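Side-chain contact in HTH-type transcriptional regulator TreR (Bacillus subtilis, PDB 2OGG), which represses the trehalose operon trePA as a DNA-binding regulator that also binds trehalose-6-phosphate, the present chain being its effector-binding domain: residues T67-I70 / C71-I75. Sequence-based numbering, arbitrary orientation.
Sequences TKEI and CENSI. With SO4 (sulfate ion), chain C.
Unusually, a side-chain amide takes a backbone carbonyl at the helix end: N73 turns back onto the helix it has just left and donates ND2 to E69 O at a short 2.6 Å, with a moderately bent N-H...O angle of 148°. A chi1 of -70° sets CG beside the backbone N of N73 and lets the amide reach that carbonyl, the donor tilted out of the carbonyl plane. E69 and N73 run side by side, CG of the glutamate touching ND2. The backbone N of N73 bonds to I70 O at 3.0 Å, so side chain and main chain of one residue hold two successive carbonyls. One residue earlier, E72 N donates to K68 O at 3.2 Å, and K68 NZ and E72 OE2 form a salt bridge that is long at 3.3 Å. T67 is the N-cap of helix 68-71: its OG1 accepts from I70 N at 3.2 Å and, weakly, from E69 N. On the inner side, C71 packs on V13, F16 and V40. S74 N-caps helix 75-83, its OG bonded to E77 N; OG also donates to O2 of a sulfate, probably from the crystallisation liquor, at 2.5 Å, while I75 N points nearly straight at O4 (2.7 Å, 165°). Y76 N, R42 NH1 and R44 NH2 also hydrogen-bond the sulfate, an anion site at a helix N-terminus in the UTRA fold, consistent with a phosphate-binding position for trehalose-6-phosphate.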
# COMPACT_ATOMS: atom_id res chain seq x y z
N THR A 67 28.32 0.30 -13.37
CA THR A 67 29.67 0.08 -12.93
C THR A 67 29.77 -0.70 -11.62
O THR A 67 28.83 -0.73 -10.83
CB THR A 67 30.39 1.41 -12.77
OG1 THR A 67 29.88 2.06 -11.60
CG2 THR A 67 30.15 2.28 -14.01
N LYS A 68 30.93 -1.30 -11.36
CA LYS A 68 31.18 -1.92 -10.05
C LYS A 68 31.00 -0.95 -8.85
O LYS A 68 30.57 -1.37 -7.78
CB LYS A 68 32.54 -2.59 -9.99
CG LYS A 68 33.00 -3.04 -8.61
CD LYS A 68 34.17 -4.04 -8.75
CE LYS A 68 34.98 -4.14 -7.49
NZ LYS A 68 35.73 -2.90 -7.22
N GLU A 69 31.18 0.35 -9.09
CA GLU A 69 31.12 1.33 -8.01
C GLU A 69 29.67 1.63 -7.63
O GLU A 69 29.37 1.87 -6.47
CB GLU A 69 31.82 2.62 -8.42
CG GLU A 69 31.93 3.62 -7.30
CD GLU A 69 32.94 4.71 -7.60
OE1 GLU A 69 34.15 4.40 -7.75
OE2 GLU A 69 32.52 5.89 -7.68
N ILE A 70 28.78 1.56 -8.61
CA ILE A 70 27.36 1.74 -8.36
C ILE A 70 26.76 0.58 -7.55
O ILE A 70 26.05 0.83 -6.57
CB ILE A 70 26.61 2.01 -9.67
CG1 ILE A 70 26.87 3.45 -10.14
CG2 ILE A 70 25.12 1.82 -9.49
CD1 ILE A 70 26.42 3.76 -11.56
N CYS A 71 27.31 -0.62 -7.74
CA CYS A 71 26.87 -1.80 -7.02
C CYS A 71 27.37 -1.83 -5.58
O CYS A 71 26.77 -2.48 -4.72
CB CYS A 71 27.35 -3.05 -7.73
SG CYS A 71 26.77 -3.13 -9.43
N GLU A 72 28.51 -1.20 -5.33
CA GLU A 72 29.03 -1.12 -3.99
C GLU A 72 28.29 -0.03 -3.22
O GLU A 72 28.37 0.06 -2.00
CB GLU A 72 30.53 -0.86 -4.02
CG GLU A 72 31.26 -1.94 -4.79
CD GLU A 72 32.76 -1.70 -4.87
OE1 GLU A 72 33.17 -0.55 -5.13
OE2 GLU A 72 33.51 -2.70 -4.74
N ASN A 73 27.47 0.72 -3.94
CA ASN A 73 26.67 1.76 -3.33
C ASN A 73 25.18 1.35 -3.37
O ASN A 73 24.84 0.30 -2.85
CB ASN A 73 27.01 3.12 -3.96
CG ASN A 73 28.42 3.61 -3.55
OD1 ASN A 73 28.63 4.05 -2.41
ND2 ASN A 73 29.39 3.46 -4.44
N SER A 74 24.34 2.01 -4.14
CA SER A 74 22.96 1.54 -4.20
C SER A 74 22.50 1.35 -5.62
O SER A 74 22.59 2.27 -6.43
CB SER A 74 22.01 2.49 -3.50
OG SER A 74 20.67 2.22 -3.87
N ILE A 75 22.06 0.14 -5.93
CA ILE A 75 21.48 -0.10 -7.24
C ILE A 75 20.08 0.48 -7.30
O ILE A 75 19.63 0.97 -8.34
CB ILE A 75 21.40 -1.56 -7.51
CG1 ILE A 75 22.80 -2.14 -7.51
CG2 ILE A 75 20.64 -1.81 -8.82
CD1 ILE A 75 22.90 -3.58 -8.09
S SO4 C . 20.58 -1.59 -3.27
O1 SO4 C . 19.55 -2.33 -3.98
O2 SO4 C . 20.26 -0.18 -3.20
O3 SO4 C . 20.70 -2.01 -1.88
O4 SO4 C . 21.81 -1.80 -4.01